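Local coordinates for protein phosphotransferase ChpT (Brucella abortus, PDB 4QPK) that serves as a dimeric histidine phosphotransferase in the phosphorelay that controls Brucella abortus growth, division and survival inside mammalian host cells, at residues 168-173 against 181-186; 151-156 against 216-221. All coordinates share one frame; numbering follows the deposited sequence.

In the fold
Both contacts belong to the C-terminal domain of ChpT, which resembles the ATP-binding domain of histidine kinases but lacks regions needed to bind ATP. Contact 1 is a hairpin of the mixed sheet and contact 2 a pair of helices; in sequence the hairpin falls between the two helices of contact 2. Their centres are about 14 Å apart, and they meet through helix 144-160: Leu154 CD2 lies 3.4 Å from Val169 CG2, and Met153 CE 3.9 Å from Ile182 CD1. His56, the residue that carries the phosphoryl group in the relay, belongs to neither contact and is unmodified here; it lies on helix 43-74 of the N-terminal dimerization and phosphotransfer domain.

Contact 1. Residues 168-173 against 181-186; sequences AVRLEG and VITVKG
Ala168 faces Thr183 and Arg170 faces Val181 as hydrogen-bonded pairs of two antiparallel strands, whose directions differ by 160° and whose axes come within 4.8 Å. The Ala168-Thr183 pair is tied by reciprocal N-H...O bonds of 2.9 Å, from Ala168 N to Thr183 O and from Thr183 N to Ala168 O; Arg170 and Val181 exchange a similar pair. Between them Val169 and Ile182 form a non-hydrogen-bonded pair, flanked by CA-H...O contacts such as Val169 CA to Val181 O.

On the face of Ala168, Arg170, Val181 and Thr183, a buried valine underlies a charged pair. Val181 lies alongside Arg170, its CG1 methyl 3.8 Å from Arg170 NH2 and beneath one face of the guanidinium. A bend at chi3 (-42°) turns the guanidinium over Val181 and toward Glu172, where Arg170 NE and NH2 both grip Glu172 OE2 side-on at 2.8 Å, with the oxygen in the guanidinium plane. The second Val181 methyl, CG2, reaches 3.7 Å from Glu172 OE1, an oxygen that also forms a salt bridge with Arg179, so each carboxylate oxygen of Glu172 has an arginine partner.

The segments are the arms of the beta hairpin 166-173/178-185, the second and third strands of the mixed five-stranded sheet: strand 132-136 runs parallel to the first arm and strand 238-242 antiparallel to the second. Val169 and Ile182 occupy the opposite face, which helix 144-160 covers. Water joins the polar groups beside the pair. One water donates to Ala168 O, which also accepts from Thr183 N; the same water is hydrogen-bonded to Thr183 OG1 at 2.7 Å. A second water, 2.6 Å from Thr183 OG1, accepts a weak bond from Arg170 NH1 and thus links threonine to guanidinium.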
loop_
_atom_site.group_PDB
_atom_site.type_symbol
_atom_site.label_atom_id
_atom_site.label_comp_id
_atom_site.label_asym_id
_atom_site.label_seq_id
_atom_site.Cartn_x
_atom_site.Cartn_y
_atom_site.Cartn_z
ATOM N N ALA B 168 -3.855 20.726 15.261
ATOM C CA ALA B 168 -2.579 21.396 15.493
ATOM C C ALA B 168 -1.584 20.414 16.082
ATOM O O ALA B 168 -1.879 19.727 17.060
ATOM C CB ALA B 168 -2.756 22.593 16.429
ATOM N N VAL B 169 -0.406 20.370 15.478
ATOM C CA VAL B 169 0.681 19.505 15.919
ATOM C C VAL B 169 1.768 20.300 16.609
ATOM O O VAL B 169 2.190 21.336 16.090
ATOM C CB VAL B 169 1.313 18.774 14.718
ATOM C CG1 VAL B 169 2.338 17.749 15.208
ATOM C CG2 VAL B 169 0.245 18.112 13.908
ATOM N N ARG B 170 2.218 19.834 17.773
ATOM C CA ARG B 170 3.435 20.373 18.388
ATOM C C ARG B 170 4.431 19.284 18.729
ATOM O O ARG B 170 4.089 18.294 19.384
ATOM C CB ARG B 170 3.121 21.165 19.671
ATOM C CG ARG B 170 2.211 22.336 19.466
ATOM C CD ARG B 170 2.262 23.298 20.640
ATOM N NE ARG B 170 2.286 22.606 21.924
ATOM C CZ ARG B 170 1.208 22.322 22.652
ATOM N NH1 ARG B 170 -0.003 22.641 22.211
ATOM N NH2 ARG B 170 1.343 21.699 23.819
ATOM N N LEU B 171 5.668 19.483 18.297
ATOM C CA LEU B 171 6.771 18.628 18.687
ATOM C C LEU B 171 7.500 19.273 19.847
ATOM O O LEU B 171 7.933 20.430 19.751
ATOM C CB LEU B 171 7.746 18.411 17.527
ATOM C CG LEU B 171 7.175 17.992 16.177
ATOM C CD1 LEU B 171 8.322 17.618 15.256
ATOM C CD2 LEU B 171 6.224 16.839 16.348
ATOM N N GLU B 172 7.643 18.523 20.931
ATOM C CA GLU B 172 8.257 19.023 22.158
ATOM C C GLU B 172 9.288 18.026 22.677
ATOM O O GLU B 172 9.526 16.999 22.049
ATOM C CB GLU B 172 7.183 19.288 23.217
ATOM C CG GLU B 172 6.114 20.287 22.767
ATOM C CD GLU B 172 4.985 20.472 23.778
ATOM O OE1 GLU B 172 4.929 19.720 24.778
ATOM O OE2 GLU B 172 4.144 21.373 23.562
ATOM N N GLY B 173 9.901 18.326 23.820
ATOM C CA GLY B 173 10.875 17.417 24.403
ATOM C C GLY B 173 12.226 17.444 23.719
ATOM O O GLY B 173 12.565 18.391 23.007
ATOM N N VAL B 181 2.293 16.355 20.568
ATOM C CA VAL B 181 1.011 16.845 21.036
ATOM C C VAL B 181 0.121 17.166 19.849
ATOM O O VAL B 181 0.452 18.016 19.024
ATOM C CB VAL B 181 1.174 18.090 21.927
ATOM C CG1 VAL B 181 -0.159 18.438 22.568
ATOM C CG2 VAL B 181 2.247 17.828 22.997
ATOM N N ILE B 182 -1.007 16.474 19.771
ATOM C CA ILE B 182 -1.967 16.684 18.698
ATOM C C ILE B 182 -3.259 17.192 19.318
ATOM O O ILE B 182 -3.911 16.479 20.091
ATOM C CB ILE B 182 -2.222 15.386 17.897
ATOM C CG1 ILE B 182 -1.050 15.110 16.952
ATOM C CG2 ILE B 182 -3.466 15.506 17.046
ATOM C CD1 ILE B 182 0.171 14.511 17.619
ATOM N N THR B 183 -3.609 18.431 18.992
ATOM C CA THR B 183 -4.775 19.079 19.580
ATOM C C THR B 183 -5.844 19.348 18.530
ATOM O O THR B 183 -5.582 20.022 17.530
ATOM C CB THR B 183 -4.389 20.413 20.258
ATOM O OG1 THR B 183 -3.323 20.189 21.186
ATOM C CG2 THR B 183 -5.597 20.982 21.003
ATOM N N VAL B 184 -7.039 18.809 18.746
ATOM C CA VAL B 184 -8.131 19.031 17.807
ATOM C C VAL B 184 -9.320 19.765 18.432
ATOM O O VAL B 184 -9.662 19.573 19.602
ATOM C CB VAL B 184 -8.627 17.704 17.174
ATOM C CG1 VAL B 184 -7.529 17.103 16.295
ATOM C CG2 VAL B 184 -9.063 16.708 18.241
ATOM N N LYS B 185 -9.906 20.635 17.619
ATOM C CA LYS B 185 -11.099 21.412 17.960
ATOM C C LYS B 185 -12.032 21.417 16.777
ATOM O O LYS B 185 -11.579 21.497 15.642
ATOM C CB LYS B 185 -10.723 22.842 18.344
ATOM C CG LYS B 185 -10.153 22.895 19.710
ATOM C CD LYS B 185 -9.158 23.995 19.941
ATOM C CE LYS B 185 -8.651 23.771 21.345
ATOM N NZ LYS B 185 -7.360 24.244 21.769
ATOM N N GLY B 186 -13.333 21.343 17.037
ATOM C CA GLY B 186 -14.315 21.391 15.968
ATOM C C GLY B 186 -15.722 21.223 16.506
ATOM O O GLY B 186 -15.897 20.856 17.669
HETATM O O HOH W 1 -1.019 20.524 19.845
HETATM O O HOH W 2 -2.978 21.578 23.409
#

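Contact 2. Residues 151-156 against 216-221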
loop_
_atom_site.group_PDB
_atom_site.type_symbol
_atom_site.label_atom_id
_atom_site.label_comp_id
_atom_site.label_asym_id
_atom_site.label_seq_id
_atom_site.Cartn_x
_atom_site.Cartn_y
_atom_site.Cartn_z
ATOM N N LEU B 151 2.779 10.524 12.708
ATOM C CA LEU B 151 1.893 10.666 11.558
ATOM C C LEU B 151 0.585 9.898 11.757
ATOM O O LEU B 151 -0.474 10.347 11.332
ATOM C CB LEU B 151 2.588 10.203 10.272
ATOM C CG LEU B 151 3.733 11.098 9.800
ATOM C CD1 LEU B 151 4.367 10.481 8.552
ATOM C CD2 LEU B 151 3.238 12.501 9.482
ATOM N N ASN B 152 0.649 8.736 12.401
ATOM C CA ASN B 152 -0.574 7.985 12.648
ATOM C C ASN B 152 -1.477 8.661 13.685
ATOM O O ASN B 152 -2.694 8.549 13.612
ATOM C CB ASN B 152 -0.246 6.557 13.071
ATOM C CG ASN B 152 -0.031 5.650 11.865
ATOM O OD1 ASN B 152 -0.985 5.079 11.333
ATOM N ND2 ASN B 152 1.206 5.558 11.407
ATOM N N MET B 153 -0.878 9.372 14.627
ATOM C CA MET B 153 -1.647 10.169 15.569
ATOM C C MET B 153 -2.396 11.301 14.851
ATOM O O MET B 153 -3.456 11.713 15.299
ATOM C CB MET B 153 -0.728 10.739 16.661
ATOM C CG MET B 153 -0.263 9.688 17.640
ATOM S SD MET B 153 0.901 10.300 18.869
ATOM C CE MET B 153 -0.123 11.327 19.921
ATOM N N LEU B 154 -1.852 11.812 13.740
ATOM C CA LEU B 154 -2.583 12.821 12.965
ATOM C C LEU B 154 -3.871 12.239 12.415
ATOM O O LEU B 154 -4.895 12.916 12.340
ATOM C CB LEU B 154 -1.745 13.337 11.795
ATOM C CG LEU B 154 -0.345 13.832 12.108
ATOM C CD1 LEU B 154 0.257 14.476 10.852
ATOM C CD2 LEU B 154 -0.381 14.783 13.283
ATOM N N LEU B 155 -3.818 10.972 12.007
ATOM C CA LEU B 155 -5.005 10.345 11.440
ATOM C C LEU B 155 -6.065 10.126 12.521
ATOM O O LEU B 155 -7.263 10.298 12.270
ATOM C CB LEU B 155 -4.644 9.018 10.747
ATOM C CG LEU B 155 -3.716 9.150 9.535
ATOM C CD1 LEU B 155 -3.476 7.767 8.914
ATOM C CD2 LEU B 155 -4.323 10.072 8.501
ATOM N N ILE B 156 -5.624 9.755 13.721
ATOM C CA ILE B 156 -6.537 9.613 14.855
ATOM C C ILE B 156 -7.186 10.963 15.172
ATOM O O ILE B 156 -8.400 11.065 15.341
ATOM C CB ILE B 156 -5.817 9.088 16.115
ATOM C CG1 ILE B 156 -5.272 7.681 15.879
ATOM C CG2 ILE B 156 -6.764 9.093 17.327
ATOM C CD1 ILE B 156 -6.345 6.681 15.547
ATOM N N TYR B 216 -5.267 0.302 15.532
ATOM C CA TYR B 216 -4.479 -0.812 16.042
ATOM C C TYR B 216 -2.999 -0.561 15.794
ATOM O O TYR B 216 -2.163 -0.667 16.696
ATOM C CB TYR B 216 -4.929 -2.126 15.385
ATOM C CG TYR B 216 -3.985 -3.272 15.661
ATOM C CD1 TYR B 216 -4.080 -4.019 16.826
ATOM C CD2 TYR B 216 -2.973 -3.582 14.762
ATOM C CE1 TYR B 216 -3.196 -5.063 17.074
ATOM C CE2 TYR B 216 -2.083 -4.612 15.006
ATOM C CZ TYR B 216 -2.199 -5.350 16.157
ATOM O OH TYR B 216 -1.302 -6.376 16.384
ATOM N N TYR B 217 -2.686 -0.185 14.558
ATOM C CA TYR B 217 -1.312 0.062 14.138
ATOM C C TYR B 217 -0.664 1.201 14.924
ATOM O O TYR B 217 0.528 1.142 15.277
ATOM C CB TYR B 217 -1.302 0.371 12.639
ATOM C CG TYR B 217 0.071 0.534 12.002
ATOM C CD1 TYR B 217 0.998 -0.496 12.004
ATOM C CD2 TYR B 217 0.412 1.719 11.354
ATOM C CE1 TYR B 217 2.239 -0.341 11.403
ATOM C CE2 TYR B 217 1.652 1.881 10.752
ATOM C CZ TYR B 217 2.560 0.848 10.775
ATOM O OH TYR B 217 3.786 1.025 10.168
ATOM N N THR B 218 -1.446 2.241 15.189
ATOM C CA THR B 218 -0.963 3.379 15.966
ATOM C C THR B 218 -0.476 2.922 17.348
ATOM O O THR B 218 0.618 3.282 17.788
ATOM C CB THR B 218 -2.069 4.443 16.131
ATOM O OG1 THR B 218 -2.516 4.881 14.834
ATOM C CG2 THR B 218 -1.546 5.640 16.927
ATOM N N LEU B 219 -1.286 2.101 18.008
ATOM C CA LEU B 219 -0.945 1.592 19.339
ATOM C C LEU B 219 0.258 0.655 19.271
ATOM O O LEU B 219 1.113 0.662 20.154
ATOM C CB LEU B 219 -2.153 0.880 19.951
ATOM C CG LEU B 219 -3.324 1.826 20.230
ATOM C CD1 LEU B 219 -4.604 1.053 20.446
ATOM C CD2 LEU B 219 -3.038 2.733 21.430
ATOM N N LEU B 220 0.325 -0.147 18.211
ATOM C CA LEU B 220 1.443 -1.054 18.012
ATOM C C LEU B 220 2.762 -0.291 17.864
ATOM O O LEU B 220 3.791 -0.698 18.422
ATOM C CB LEU B 220 1.196 -1.921 16.772
ATOM C CG LEU B 220 2.086 -3.129 16.520
ATOM C CD1 LEU B 220 1.891 -4.154 17.629
ATOM C CD2 LEU B 220 1.742 -3.734 15.169
ATOM N N LEU B 221 2.727 0.816 17.124
ATOM C CA LEU B 221 3.910 1.648 16.946
ATOM C C LEU B 221 4.335 2.267 18.276
ATOM O O LEU B 221 5.515 2.300 18.598
ATOM C CB LEU B 221 3.658 2.756 15.909
ATOM C CG LEU B 221 3.531 2.319 14.451
ATOM C CD1 LEU B 221 3.007 3.493 13.625
ATOM C CD2 LEU B 221 4.866 1.843 13.913
#
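Asn152 and Thr218 meet where the two helices come nearest; their side chains run antiparallel past one another, Asn152 CB lying 3.3 Å from Thr218 OG1. The asparagine amide then spreads along helix 213-225. Its OD1 approaches the edge of the Tyr217 ring, 3.6 Å from CD2 and in the ring plane, while the amide and ring planes stand 73° apart. On the other branch ND2 touches the CD1 methyl of Leu221 at 3.5 Å. That methyl also sits over one face of the Tyr217 ring, displaced toward its rim, so tyrosine and leucine offer the amide a joint apolar surface. Ile156 CG1 adds an oblique contact with Thr218 OG1 at 4.1 Å, one helical turn beyond Asn152.

The polar atoms of this first shell find their hydrogen-bond partners outside it. Asn152 ND2 donates to the carbonyls of Lys148 and Ala102, and OD1 accepts from Gln214 NE2; together these bonds fix which way round the amide lies. Thr218 carries OG1 beside its own backbone N (chi1 -58°), a setting from which the hydroxyl bonds the carbonyl of Gln214, one turn back. Gln214 thus helps place both residues of the central pair. Lys148 likewise serves twice, its NZ bonding Tyr217 OH.

The axes pass 9.5 Å apart at 144°, a roughly antiparallel pairing within the histidine kinase-like domain. Around it, helices 78-102 and 115-126 pack on Leu151 and Leu155 of helix 144-160, Phe195 of helix 193-199 touches Ile156 and Leu219, and Leu44 of the second subunit covers Tyr217, Leu220 and Leu221, while the mixed sheet lies against another side of helix 144-160.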